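PDB 3SS6: acetyl-CoA acetyltransferase from Bacillus anthracis, which probably catalyses the thiolase reaction, the reversible condensation of two acetyl-CoA molecules into acetoacetyl-CoA and free CoA. Local coordinates for residues 6-11 with 271-276; 127-132 with 141-146; 276-281 with 303-308; 281-286 with 295-300. One frame throughout, in Å; residues are numbered along the deposited sequence.

Interaction 1: residues 6-11 with 271-276; sequences NVVITA and LQPLAR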
loop_
_atom_site.group_PDB
_atom_site.type_symbol
_atom_site.label_atom_id
_atom_site.label_comp_id
_atom_site.label_asym_id
_atom_site.label_seq_id
_atom_site.Cartn_x
_atom_site.Cartn_y
_atom_site.Cartn_z
ATOM N N ASN A 6 -30.849 -28.667 29.034
ATOM C CA ASN A 6 -29.446 -28.902 29.354
ATOM C C ASN A 6 -28.662 -28.965 28.060
ATOM O O ASN A 6 -29.157 -29.489 27.062
ATOM C CB ASN A 6 -29.257 -30.223 30.103
ATOM C CG ASN A 6 -29.887 -30.219 31.489
ATOM O OD1 ASN A 6 -30.239 -29.169 32.023
ATOM N ND2 ASN A 6 -29.996 -31.410 32.093
ATOM N N VAL A 7 -27.432 -28.460 28.089
ATOM C CA VAL A 7 -26.566 -28.441 26.908
ATOM C C VAL A 7 -25.463 -29.496 27.030
ATOM O O VAL A 7 -24.708 -29.504 28.001
ATOM C CB VAL A 7 -25.922 -27.073 26.739
ATOM C CG1 VAL A 7 -25.066 -27.044 25.459
ATOM C CG2 VAL A 7 -26.998 -25.991 26.696
ATOM N N VAL A 8 -25.373 -30.385 26.048
ATOM C CA VAL A 8 -24.324 -31.393 26.040
ATOM C C VAL A 8 -23.461 -31.240 24.798
ATOM O O VAL A 8 -23.852 -30.599 23.822
ATOM C CB VAL A 8 -24.883 -32.840 26.142
ATOM C CG1 VAL A 8 -25.665 -33.008 27.447
ATOM C CG2 VAL A 8 -25.746 -33.171 24.944
ATOM N N ILE A 9 -22.273 -31.822 24.859
ATOM C CA ILE A 9 -21.269 -31.681 23.818
ATOM C C ILE A 9 -20.985 -33.074 23.289
ATOM O O ILE A 9 -20.594 -33.954 24.056
ATOM C CB ILE A 9 -19.969 -31.096 24.412
ATOM C CG1 ILE A 9 -20.204 -29.655 24.882
ATOM C CG2 ILE A 9 -18.833 -31.128 23.380
ATOM C CD1 ILE A 9 -19.180 -29.168 25.895
ATOM N N THR A 10 -21.175 -33.281 21.990
ATOM C CA THR A 10 -21.026 -34.634 21.430
ATOM C C THR A 10 -19.745 -34.876 20.625
ATOM O O THR A 10 -19.421 -36.030 20.294
ATOM C CB THR A 10 -22.246 -35.012 20.565
ATOM O OG1 THR A 10 -22.360 -34.097 19.471
ATOM C CG2 THR A 10 -23.522 -34.978 21.404
ATOM N N ALA A 11 -19.027 -33.803 20.307
ATOM C CA ALA A 11 -17.745 -33.906 19.616
ATOM C C ALA A 11 -16.936 -32.680 19.971
ATOM O O ALA A 11 -17.503 -31.620 20.253
ATOM C CB ALA A 11 -17.928 -33.996 18.091
ATOM N N LEU A 271 -27.127 -40.987 21.527
ATOM C CA LEU A 271 -25.727 -40.578 21.592
ATOM C C LEU A 271 -25.261 -40.454 23.033
ATOM O O LEU A 271 -25.971 -39.899 23.874
ATOM C CB LEU A 271 -25.532 -39.207 20.920
ATOM C CG LEU A 271 -25.875 -39.024 19.448
ATOM C CD1 LEU A 271 -25.658 -37.568 19.037
ATOM C CD2 LEU A 271 -25.020 -39.938 18.600
ATOM N N GLN A 272 -24.062 -40.960 23.314
ATOM C CA GLN A 272 -23.386 -40.676 24.581
ATOM C C GLN A 272 -22.526 -39.424 24.427
ATOM O O GLN A 272 -21.492 -39.454 23.759
ATOM C CB GLN A 272 -22.513 -41.863 24.999
ATOM C CG GLN A 272 -21.658 -41.626 26.244
ATOM C CD GLN A 272 -22.491 -41.297 27.470
ATOM O OE1 GLN A 272 -22.408 -40.194 28.015
ATOM N NE2 GLN A 272 -23.300 -42.249 27.903
ATOM N N PRO A 273 -22.946 -38.313 25.043
ATOM C CA PRO A 273 -22.135 -37.099 24.922
ATOM C C PRO A 273 -20.817 -37.233 25.666
ATOM O O PRO A 273 -20.681 -38.089 26.540
ATOM C CB PRO A 273 -23.008 -36.019 25.577
ATOM C CG PRO A 273 -24.422 -36.597 25.562
ATOM C CD PRO A 273 -24.189 -38.073 25.796
ATOM N N LEU A 274 -19.858 -36.387 25.294
ATOM C CA LEU A 274 -18.562 -36.320 25.956
ATOM C C LEU A 274 -18.676 -35.585 27.279
ATOM O O LEU A 274 -17.969 -35.909 28.239
ATOM C CB LEU A 274 -17.556 -35.559 25.077
ATOM C CG LEU A 274 -17.267 -36.116 23.688
ATOM C CD1 LEU A 274 -16.402 -35.128 22.908
ATOM C CD2 LEU A 274 -16.576 -37.471 23.787
ATOM N N ALA A 275 -19.552 -34.583 27.318
ATOM C CA ALA A 275 -19.591 -33.653 28.438
ATOM C C ALA A 275 -20.867 -32.824 28.431
ATOM O O ALA A 275 -21.556 -32.749 27.416
ATOM C CB ALA A 275 -18.374 -32.718 28.372
ATOM N N ARG A 276 -21.166 -32.199 29.569
ATOM C CA ARG A 276 -22.247 -31.224 29.653
ATOM C C ARG A 276 -21.694 -29.874 30.084
ATOM O O ARG A 276 -20.656 -29.790 30.752
ATOM C CB ARG A 276 -23.333 -31.682 30.635
ATOM C CG ARG A 276 -22.896 -31.657 32.105
ATOM C CD ARG A 276 -24.074 -31.920 33.068
ATOM N NE ARG A 276 -24.607 -33.275 32.926
ATOM C CZ ARG A 276 -25.686 -33.588 32.216
ATOM N NH1 ARG A 276 -26.373 -32.644 31.578
ATOM N NH2 ARG A 276 -26.087 -34.850 32.149
HETATM O O HOH W 1 -20.889 -38.241 21.349
#
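Ile9 and Ala275 form an antiparallel hydrogen-bonded pair, and backbone bonds set the register. Ile9 N donates to Ala275 O at 2.8 Å. Ile9 O accepts from Leu274 N at 2.8 Å and, weakly, from Ala275 N at 3.5 Å. Leu274 and Ala275 therefore both face Ile9, a classic beta bulge. Next to it, Val8 and Arg276 make a non-hydrogen-bonded pair, where Arg276 CA lies 3.4 Å from Val7 O in a CA-H...O contact. Beyond the bulge, one water donates to both Thr10 O and Gln272 O.

Apolar contacts come second. Val8 CG2, which lies between its own N and carbonyl carbon, comes 3.7 Å from Pro273 CG. Leu274 CD1 meets Ala11 CA at 3.8 Å. Thr10 CG2 meets Leu271 CD1 at 4.1 Å.

The polar ends of Asn6 and Arg276 run side by side, with amide and guanidinium planes 80° apart. Both turn to Glu263: Arg276 NH2 by a salt bridge, Asn6 ND2 by a hydrogen bond.

Main-chain bonds thus fix the register, while Pro273, Leu274 and Leu271 pack beside them. At one end a shared carboxylate gathers Asn6 and Arg276.

Interaction 2: residues 127-132 with 141-146; sequences ALKQHR and EIRDTV. With SO4 (sulfate ion), chain E.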
loop_
_atom_site.group_PDB
_atom_site.type_symbol
_atom_site.label_atom_id
_atom_site.label_comp_id
_atom_site.label_asym_id
_atom_site.label_seq_id
_atom_site.Cartn_x
_atom_site.Cartn_y
_atom_site.Cartn_z
ATOM N N ALA A 127 -3.074 -3.071 6.555
ATOM C CA ALA A 127 -4.119 -2.075 6.307
ATOM C C ALA A 127 -3.508 -0.696 6.074
ATOM O O ALA A 127 -2.472 -0.353 6.650
ATOM C CB ALA A 127 -5.085 -2.018 7.485
ATOM N N LEU A 128 -4.170 0.096 5.234
ATOM C CA LEU A 128 -3.814 1.503 5.049
ATOM C C LEU A 128 -5.014 2.359 5.449
ATOM O O LEU A 128 -6.108 2.205 4.899
ATOM C CB LEU A 128 -3.425 1.783 3.598
ATOM C CG LEU A 128 -2.033 1.305 3.167
ATOM C CD1 LEU A 128 -1.840 1.462 1.659
ATOM C CD2 LEU A 128 -0.956 2.082 3.917
ATOM N N LYS A 129 -4.813 3.252 6.410
ATOM C CA LYS A 129 -5.909 4.048 6.945
ATOM C C LYS A 129 -6.163 5.343 6.183
ATOM O O LYS A 129 -7.246 5.917 6.309
ATOM C CB LYS A 129 -5.669 4.397 8.419
ATOM C CG LYS A 129 -5.279 3.229 9.302
ATOM C CD LYS A 129 -6.324 2.142 9.337
ATOM C CE LYS A 129 -5.841 0.976 10.208
ATOM N NZ LYS A 129 -5.414 1.430 11.565
ATOM N N GLN A 130 -5.180 5.814 5.408
ATOM C CA GLN A 130 -5.312 7.103 4.731
ATOM C C GLN A 130 -5.404 6.953 3.225
ATOM O O GLN A 130 -5.357 7.947 2.491
ATOM C CB GLN A 130 -4.131 8.031 5.057
ATOM C CG GLN A 130 -3.717 8.022 6.514
ATOM C CD GLN A 130 -4.773 8.611 7.415
ATOM O OE1 GLN A 130 -5.608 9.404 6.977
ATOM N NE2 GLN A 130 -4.753 8.216 8.687
ATOM N N HIS A 131 -5.510 5.712 2.758
ATOM C CA HIS A 131 -5.567 5.463 1.328
ATOM C C HIS A 131 -6.858 5.961 0.685
ATOM O O HIS A 131 -6.856 6.403 -0.468
ATOM C CB HIS A 131 -5.385 3.970 1.016
ATOM C CG HIS A 131 -5.136 3.712 -0.435
ATOM N ND1 HIS A 131 -3.958 4.075 -1.054
ATOM C CD2 HIS A 131 -5.929 3.191 -1.403
ATOM C CE1 HIS A 131 -4.025 3.762 -2.336
ATOM N NE2 HIS A 131 -5.211 3.228 -2.575
ATOM N N ARG A 132 -7.967 5.900 1.423
ATOM C CA ARG A 132 -9.249 6.273 0.829
ATOM C C ARG A 132 -9.345 7.757 0.480
ATOM O O ARG A 132 -9.737 8.107 -0.632
ATOM C CB ARG A 132 -10.430 5.878 1.739
ATOM C CG ARG A 132 -11.774 6.059 1.042
ATOM C CD ARG A 132 -12.947 5.541 1.891
ATOM N NE ARG A 132 -12.767 4.149 2.335
ATOM C CZ ARG A 132 -13.048 3.073 1.605
ATOM N NH1 ARG A 132 -13.507 3.205 0.359
ATOM N NH2 ARG A 132 -12.835 1.855 2.113
ATOM N N GLU A 141 1.875 5.188 7.557
ATOM C CA GLU A 141 2.098 3.899 8.170
ATOM C C GLU A 141 1.270 2.821 7.508
ATOM O O GLU A 141 0.079 2.990 7.307
ATOM C CB GLU A 141 1.695 3.944 9.644
ATOM C CG GLU A 141 2.833 3.983 10.630
ATOM C CD GLU A 141 2.412 3.503 12.005
ATOM O OE1 GLU A 141 1.372 3.969 12.501
ATOM O OE2 GLU A 141 3.114 2.662 12.587
ATOM N N ILE A 142 1.901 1.708 7.173
ATOM C CA ILE A 142 1.135 0.565 6.711
ATOM C C ILE A 142 1.033 -0.389 7.902
ATOM O O ILE A 142 2.037 -0.837 8.445
ATOM C CB ILE A 142 1.749 -0.097 5.456
ATOM C CG1 ILE A 142 0.888 -1.280 5.022
ATOM C CG2 ILE A 142 3.179 -0.533 5.693
ATOM C CD1 ILE A 142 1.238 -1.799 3.649
ATOM N N ARG A 143 -0.197 -0.656 8.324
ATOM C CA ARG A 143 -0.431 -1.249 9.635
ATOM C C ARG A 143 -0.611 -2.753 9.591
ATOM O O ARG A 143 -1.398 -3.288 8.818
ATOM C CB ARG A 143 -1.658 -0.595 10.278
ATOM C CG ARG A 143 -1.529 0.918 10.430
ATOM C CD ARG A 143 -0.709 1.300 11.665
ATOM N NE ARG A 143 -1.411 0.960 12.903
ATOM C CZ ARG A 143 -0.969 1.263 14.122
ATOM N NH1 ARG A 143 0.176 1.916 14.272
ATOM N NH2 ARG A 143 -1.671 0.913 15.195
ATOM N N ASP A 144 0.147 -3.443 10.434
ATOM C CA ASP A 144 0.019 -4.888 10.561
ATOM C C ASP A 144 -1.205 -5.190 11.426
ATOM O O ASP A 144 -1.248 -4.798 12.595
ATOM C CB ASP A 144 1.284 -5.417 11.252
ATOM C CG ASP A 144 1.268 -6.923 11.445
ATOM O OD1 ASP A 144 0.207 -7.559 11.272
ATOM O OD2 ASP A 144 2.344 -7.471 11.754
ATOM N N THR A 145 -2.216 -5.843 10.855
ATOM C CA THR A 145 -3.443 -6.121 11.619
ATOM C C THR A 145 -3.197 -7.005 12.849
ATOM O O THR A 145 -3.905 -6.889 13.849
ATOM C CB THR A 145 -4.565 -6.740 10.754
ATOM O OG1 THR A 145 -4.107 -7.959 10.153
ATOM C CG2 THR A 145 -5.002 -5.762 9.670
ATOM N N VAL A 146 -2.201 -7.878 12.776
ATOM C CA VAL A 146 -1.855 -8.711 13.928
ATOM C C VAL A 146 -1.289 -7.812 15.031
ATOM O O VAL A 146 -1.680 -7.906 16.197
ATOM C CB VAL A 146 -0.833 -9.801 13.551
ATOM C CG1 VAL A 146 -0.242 -10.459 14.810
ATOM C CG2 VAL A 146 -1.464 -10.842 12.641
HETATM S S SO4 E . -0.965 6.991 9.027
HETATM O O1 SO4 E . -2.178 6.201 9.265
HETATM O O2 SO4 E . -0.005 6.715 10.089
HETATM O O3 SO4 E . -0.367 6.653 7.751
HETATM O O4 SO4 E . -1.302 8.410 9.039
HETATM O O HOH W 2 -2.267 3.676 7.541
#
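Lys129 and Arg143 meet across the contact, and Lys129 NZ and Arg143 NE both grip OE2 of Glu148, just past the second segment. These two nitrogens lie 4.2 Å apart, Lys129 NZ to Arg143 NE. The shared carboxylate probably offsets their like charges. Lys129 NZ has a further salt bridge to Asp64 of the second subunit.

Bends at chi2 (-81°) and chi3 (-68°) fold the Arg143 chain back towards Glu141. NH1 of Arg143 makes a salt bridge with OE1 of Glu141 at 3.0 Å, on the syn side but tilted out of the carboxylate plane.

Ala127 and Arg143 form an antiparallel hydrogen-bonded pair. Ala127 N binds Arg143 O and Arg143 N binds Ala127 O, each at 2.8 Å. On the other face of the strands, Leu128 CD2 packs on Ile142 CB at 3.8 Å.

Past the pair, a water and a sulfate link the loop after strand 126-128 to Glu141. The water accepts from Lys129 N and donates to Glu141 O and to the sulfate, which is probably from the crystallisation liquor. Glu141 N donates to sulfate O3 at 2.7 Å, and Gln130 NE2 makes a weak bond to O1 at 3.3 Å.

Asp144 is the N-cap of the next helix; its OD1 takes Val146 N at 2.9 Å, from above the carboxylate plane.

This is a two-stranded beta hairpin. Ala127 and Leu128 pair with a strand of the second subunit and Ile142 with one of the fourth, consistent with the tetramerisation loop of biosynthetic thiolases.

Interaction 3: residues 276-281 with 303-308; sequences RIVGYS and EKVDWS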
loop_
_atom_site.group_PDB
_atom_site.type_symbol
_atom_site.label_atom_id
_atom_site.label_comp_id
_atom_site.label_asym_id
_atom_site.label_seq_id
_atom_site.Cartn_x
_atom_site.Cartn_y
_atom_site.Cartn_z
ATOM N N ARG A 276 -21.166 -32.199 29.569
ATOM C CA ARG A 276 -22.247 -31.224 29.653
ATOM C C ARG A 276 -21.694 -29.874 30.084
ATOM O O ARG A 276 -20.656 -29.790 30.752
ATOM C CB ARG A 276 -23.333 -31.682 30.635
ATOM C CG ARG A 276 -22.896 -31.657 32.105
ATOM C CD ARG A 276 -24.074 -31.920 33.068
ATOM N NE ARG A 276 -24.607 -33.275 32.926
ATOM C CZ ARG A 276 -25.686 -33.588 32.216
ATOM N NH1 ARG A 276 -26.373 -32.644 31.578
ATOM N NH2 ARG A 276 -26.087 -34.850 32.149
ATOM N N ILE A 277 -22.378 -28.811 29.688
ATOM C CA ILE A 277 -22.035 -27.489 30.190
ATOM C C ILE A 277 -22.885 -27.211 31.425
ATOM O O ILE A 277 -24.116 -27.320 31.377
ATOM C CB ILE A 277 -22.254 -26.408 29.115
ATOM C CG1 ILE A 277 -21.231 -26.584 27.990
ATOM C CG2 ILE A 277 -22.094 -25.016 29.732
ATOM C CD1 ILE A 277 -21.491 -25.736 26.739
ATOM N N VAL A 278 -22.246 -26.883 32.546
ATOM C CA VAL A 278 -23.027 -26.555 33.740
ATOM C C VAL A 278 -23.115 -25.063 34.061
ATOM O O VAL A 278 -23.961 -24.661 34.855
ATOM C CB VAL A 278 -22.570 -27.339 34.991
ATOM C CG1 VAL A 278 -22.777 -28.845 34.782
ATOM C CG2 VAL A 278 -21.137 -27.033 35.325
ATOM N N GLY A 279 -22.257 -24.248 33.445
ATOM C CA GLY A 279 -22.306 -22.809 33.666
ATOM C C GLY A 279 -21.227 -22.055 32.921
ATOM O O GLY A 279 -20.309 -22.648 32.376
ATOM N N TYR A 280 -21.359 -20.734 32.880
ATOM C CA TYR A 280 -20.346 -19.877 32.276
ATOM C C TYR A 280 -20.484 -18.488 32.852
ATOM O O TYR A 280 -21.561 -18.117 33.338
ATOM C CB TYR A 280 -20.459 -19.845 30.736
ATOM C CG TYR A 280 -21.885 -19.749 30.232
ATOM C CD1 TYR A 280 -22.524 -18.519 30.112
ATOM C CD2 TYR A 280 -22.599 -20.895 29.896
ATOM C CE1 TYR A 280 -23.830 -18.440 29.668
ATOM C CE2 TYR A 280 -23.901 -20.822 29.450
ATOM C CZ TYR A 280 -24.513 -19.586 29.334
ATOM O OH TYR A 280 -25.819 -19.492 28.902
ATOM N N SER A 281 -19.400 -17.717 32.814
ATOM C CA SER A 281 -19.410 -16.397 33.423
ATOM C C SER A 281 -18.454 -15.436 32.718
ATOM O O SER A 281 -17.480 -15.855 32.090
ATOM C CB SER A 281 -19.035 -16.508 34.896
ATOM O OG SER A 281 -17.786 -17.157 35.020
ATOM N N GLU A 303 -19.769 -19.379 42.080
ATOM C CA GLU A 303 -20.926 -19.001 42.880
ATOM C C GLU A 303 -22.198 -19.456 42.180
ATOM O O GLU A 303 -23.135 -19.936 42.816
ATOM C CB GLU A 303 -20.952 -17.484 43.082
ATOM C CG GLU A 303 -21.103 -17.042 44.527
ATOM C CD GLU A 303 -22.455 -17.402 45.115
ATOM O OE1 GLU A 303 -23.402 -17.636 44.335
ATOM O OE2 GLU A 303 -22.570 -17.452 46.360
ATOM N N LYS A 304 -22.214 -19.309 40.858
ATOM C CA LYS A 304 -23.377 -19.660 40.053
ATOM C C LYS A 304 -23.631 -21.159 39.998
ATOM O O LYS A 304 -24.776 -21.594 40.061
ATOM C CB LYS A 304 -23.227 -19.107 38.629
ATOM C CG LYS A 304 -23.676 -17.661 38.465
ATOM C CD LYS A 304 -22.839 -16.923 37.420
ATOM C CE LYS A 304 -22.629 -17.759 36.163
ATOM N NZ LYS A 304 -23.899 -17.994 35.425
ATOM N N VAL A 305 -22.569 -21.951 39.878
ATOM C CA VAL A 305 -22.715 -23.398 39.739
ATOM C C VAL A 305 -22.597 -24.127 41.069
ATOM O O VAL A 305 -22.763 -25.344 41.132
ATOM C CB VAL A 305 -21.699 -23.995 38.739
ATOM C CG1 VAL A 305 -21.806 -23.291 37.396
ATOM C CG2 VAL A 305 -20.288 -23.908 39.286
ATOM N N ASP A 306 -22.309 -23.374 42.124
ATOM C CA ASP A 306 -22.249 -23.926 43.466
ATOM C C ASP A 306 -21.134 -24.964 43.581
ATOM O O ASP A 306 -21.316 -26.032 44.176
ATOM C CB ASP A 306 -23.604 -24.525 43.861
ATOM C CG ASP A 306 -23.679 -24.883 45.333
ATOM O OD1 ASP A 306 -22.927 -24.284 46.134
ATOM O OD2 ASP A 306 -24.495 -25.763 45.685
ATOM N N TRP A 307 -19.987 -24.646 42.988
ATOM C CA TRP A 307 -18.775 -25.432 43.180
ATOM C C TRP A 307 -17.821 -24.651 44.064
ATOM O O TRP A 307 -17.808 -23.418 44.046
ATOM C CB TRP A 307 -18.039 -25.667 41.864
ATOM C CG TRP A 307 -18.658 -26.603 40.892
ATOM C CD1 TRP A 307 -19.847 -27.268 41.010
ATOM C CD2 TRP A 307 -18.105 -26.987 39.626
ATOM N NE1 TRP A 307 -20.065 -28.042 39.890
ATOM C CE2 TRP A 307 -19.010 -27.884 39.028
ATOM C CE3 TRP A 307 -16.928 -26.655 38.940
ATOM C CZ2 TRP A 307 -18.779 -28.452 37.779
ATOM C CZ3 TRP A 307 -16.705 -27.219 37.690
ATOM C CH2 TRP A 307 -17.628 -28.101 37.125
ATOM N N SER A 308 -17.003 -25.373 44.819
ATOM C CA SER A 308 -15.820 -24.776 45.404
ATOM C C SER A 308 -14.742 -24.898 44.339
ATOM O O SER A 308 -14.825 -25.744 43.449
ATOM C CB SER A 308 -15.392 -25.524 46.661
ATOM O OG SER A 308 -14.863 -26.797 46.329
HETATM O O HOH W 3 -24.096 -20.042 33.941
#
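Val278 and Trp307 cross at about a right angle. The CG2 methyl of Val278 touches Trp307 at CZ2, 3.7 Å away, and approaches the indole obliquely. Val305, of the same segment as Trp307, lays its CG2 over one indole face, near the rim. Its other methyl, CG1, points to the strand and lies 3.6 Å from Val278 O and 3.8 Å from Gly279 CA. Val305 thus touches both the strand backbone and the indole.

Asp306, the first residue past the helix, has positive phi (63°), and the chain then brings Trp307 back beside Val278.

Lys304 reaches the strand by another route. Its chain is bent at chi2, chi3 and chi4, which lays CE 4.0 Å from Ser281 CB and puts NZ near Tyr280 O. A water accepts from Tyr280 N at 3.0 Å and from Lys304 NZ. It sits over the centre of the Tyr280 ring, 4.2 Å above the plane. Lys304 NZ itself is 5.9 Å from the Tyr280 ring centroid, at most a weak cation-pi attraction.

The Tyr280 side chain starts out away from the helix, and its OH bonds Gln106 of helix 93-107. Val278 and Gly279 together face Phe390, a classic beta bulge. With helix 93-107 on one face of the strand and helix 294-305 on the other, the arrangement is the alpha/beta/alpha layering of the thiolase fold.

Interaction 4: residues 281-286 with 295-300; sequences SVAGVD and APAIRK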
loop_
_atom_site.group_PDB
_atom_site.type_symbol
_atom_site.label_atom_id
_atom_site.label_comp_id
_atom_site.label_asym_id
_atom_site.label_seq_id
_atom_site.Cartn_x
_atom_site.Cartn_y
_atom_site.Cartn_z
ATOM N N SER A 281 -19.400 -17.717 32.814
ATOM C CA SER A 281 -19.410 -16.397 33.423
ATOM C C SER A 281 -18.454 -15.436 32.718
ATOM O O SER A 281 -17.480 -15.855 32.090
ATOM C CB SER A 281 -19.035 -16.508 34.896
ATOM O OG SER A 281 -17.786 -17.157 35.020
ATOM N N VAL A 282 -18.750 -14.145 32.842
ATOM C CA VAL A 282 -17.965 -13.087 32.203
ATOM C C VAL A 282 -17.765 -11.956 33.211
ATOM O O VAL A 282 -18.719 -11.526 33.865
ATOM C CB VAL A 282 -18.708 -12.523 30.965
ATOM C CG1 VAL A 282 -17.937 -11.366 30.352
ATOM C CG2 VAL A 282 -18.933 -13.621 29.930
ATOM N N ALA A 283 -16.534 -11.469 33.339
ATOM C CA ALA A 283 -16.258 -10.378 34.280
ATOM C C ALA A 283 -15.381 -9.310 33.634
ATOM O O ALA A 283 -14.441 -9.627 32.909
ATOM C CB ALA A 283 -15.587 -10.929 35.547
ATOM N N GLY A 284 -15.706 -8.046 33.872
ATOM C CA GLY A 284 -14.896 -6.959 33.347
ATOM C C GLY A 284 -13.917 -6.385 34.356
ATOM O O GLY A 284 -14.267 -6.146 35.514
ATOM N N VAL A 285 -12.692 -6.132 33.899
ATOM C CA VAL A 285 -11.641 -5.573 34.750
ATOM C C VAL A 285 -10.915 -4.433 34.052
ATOM O O VAL A 285 -11.228 -4.099 32.906
ATOM C CB VAL A 285 -10.595 -6.651 35.125
ATOM C CG1 VAL A 285 -11.237 -7.751 35.956
ATOM C CG2 VAL A 285 -9.941 -7.232 33.868
ATOM N N ASP A 286 -9.945 -3.842 34.749
ATOM C CA ASP A 286 -9.092 -2.780 34.196
ATOM C C ASP A 286 -8.294 -3.297 32.992
ATOM O O ASP A 286 -7.518 -4.241 33.120
ATOM C CB ASP A 286 -8.125 -2.291 35.280
ATOM C CG ASP A 286 -7.234 -1.142 34.819
ATOM O OD1 ASP A 286 -7.248 -0.792 33.617
ATOM O OD2 ASP A 286 -6.506 -0.588 35.672
ATOM N N ALA A 295 -9.672 -14.390 37.300
ATOM C CA ALA A 295 -9.951 -14.478 38.738
ATOM C C ALA A 295 -11.413 -14.141 39.073
ATOM O O ALA A 295 -12.144 -14.980 39.611
ATOM C CB ALA A 295 -8.969 -13.618 39.551
ATOM N N PRO A 296 -11.857 -12.913 38.750
ATOM C CA PRO A 296 -13.269 -12.621 39.024
ATOM C C PRO A 296 -14.239 -13.465 38.188
ATOM O O PRO A 296 -15.341 -13.736 38.664
ATOM C CB PRO A 296 -13.402 -11.132 38.667
ATOM C CG PRO A 296 -12.256 -10.850 37.756
ATOM C CD PRO A 296 -11.138 -11.735 38.230
ATOM N N ALA A 297 -13.854 -13.859 36.974
ATOM C CA ALA A 297 -14.736 -14.685 36.148
ATOM C C ALA A 297 -14.945 -16.045 36.794
ATOM O O ALA A 297 -16.069 -16.540 36.882
ATOM C CB ALA A 297 -14.174 -14.844 34.736
ATOM N N ILE A 298 -13.858 -16.637 37.271
ATOM C CA ILE A 298 -13.955 -17.936 37.935
ATOM C C ILE A 298 -14.733 -17.826 39.246
ATOM O O ILE A 298 -15.621 -18.637 39.513
ATOM C CB ILE A 298 -12.571 -18.580 38.131
ATOM C CG1 ILE A 298 -12.013 -19.019 36.768
ATOM C CG2 ILE A 298 -12.649 -19.774 39.101
ATOM C CD1 ILE A 298 -10.565 -19.481 36.808
ATOM N N ARG A 299 -14.430 -16.814 40.054
ATOM C CA ARG A 299 -15.141 -16.650 41.322
ATOM C C ARG A 299 -16.635 -16.480 41.087
ATOM O O ARG A 299 -17.447 -17.116 41.758
ATOM C CB ARG A 299 -14.570 -15.482 42.130
ATOM C CG ARG A 299 -13.154 -15.740 42.626
ATOM C CD ARG A 299 -12.638 -14.629 43.529
ATOM N NE ARG A 299 -11.492 -15.082 44.318
ATOM C CZ ARG A 299 -10.324 -14.447 44.391
ATOM N NH1 ARG A 299 -10.131 -13.316 43.727
ATOM N NH2 ARG A 299 -9.349 -14.943 45.139
ATOM N N LYS A 300 -16.983 -15.635 40.118
ATOM C CA LYS A 300 -18.380 -15.362 39.779
ATOM C C LYS A 300 -19.091 -16.643 39.349
ATOM O O LYS A 300 -20.210 -16.940 39.800
ATOM C CB LYS A 300 -18.434 -14.319 38.654
ATOM C CG LYS A 300 -19.820 -13.851 38.242
ATOM C CD LYS A 300 -19.701 -12.738 37.201
ATOM C CE LYS A 300 -21.055 -12.219 36.738
ATOM N NZ LYS A 300 -20.888 -11.101 35.766
HETATM O O HOH W 4 -21.715 -13.606 33.798
#
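Ser281 OG donates to Ala297 O at 2.6 Å, and this bond begins the tight side of the contact. The hydroxyl, held between its own N and carbonyl carbon (chi1 56°), approaches from above the carbonyl plane, 41° out of it.

The small side chains follow. Ala283 CB sits 3.7 Å from Ala297 N and 3.8 Å from Pro296 CB. The axes come within 6.8 Å, at 140° between their directions, consistent with such small side chains. Further along, Val285 crosses Pro296 at about a right angle, and Val285 CG1 touches Pro296 CG at 3.7 Å. The Val282 side chain begins away from the helix and packs on Thr83 of the second subunit.

The loose side belongs to Lys300, an exposed residue. Its extended chain carries the ammonium to the strand, where NZ donates to Val282 O at 2.9 Å, nearly along the C=O axis. A water accepts from Val282 N and, weakly, from Lys300 NZ. The carbonyl and N-H of Val282 are thus both met, one by the lysine and one by solvent.

The helix lies against the strand that precedes it. Helix 294-305 then leads to strand 314-317, which runs parallel to strand 275-284, with two strands between them. The contact is therefore the first half of a beta-alpha-beta crossover in the C-terminal half of the thiolase fold.

How the interactions relate
Interaction 1 closes the longest loop, bringing strand 7-19 near the N terminus onto strand 275-284. It thereby sets strands of the N-terminal and C-terminal thiolase regions side by side. Interaction 2 is nested inside this loop. It lies on the opposite side of the chain's centre, about 44 Å from interaction 1 between centres, in a hairpin that meets other subunits. Interactions 3 and 4 both come after the loop of interaction 1 closes. Both set helix 294-305, or the turn after it, on strand 275-284. Interaction 4 is nested inside the loop of interaction 3, and they share Ser281. Interactions 1 and 3 share Arg276, so strand 275-284 runs through three of the four contacts.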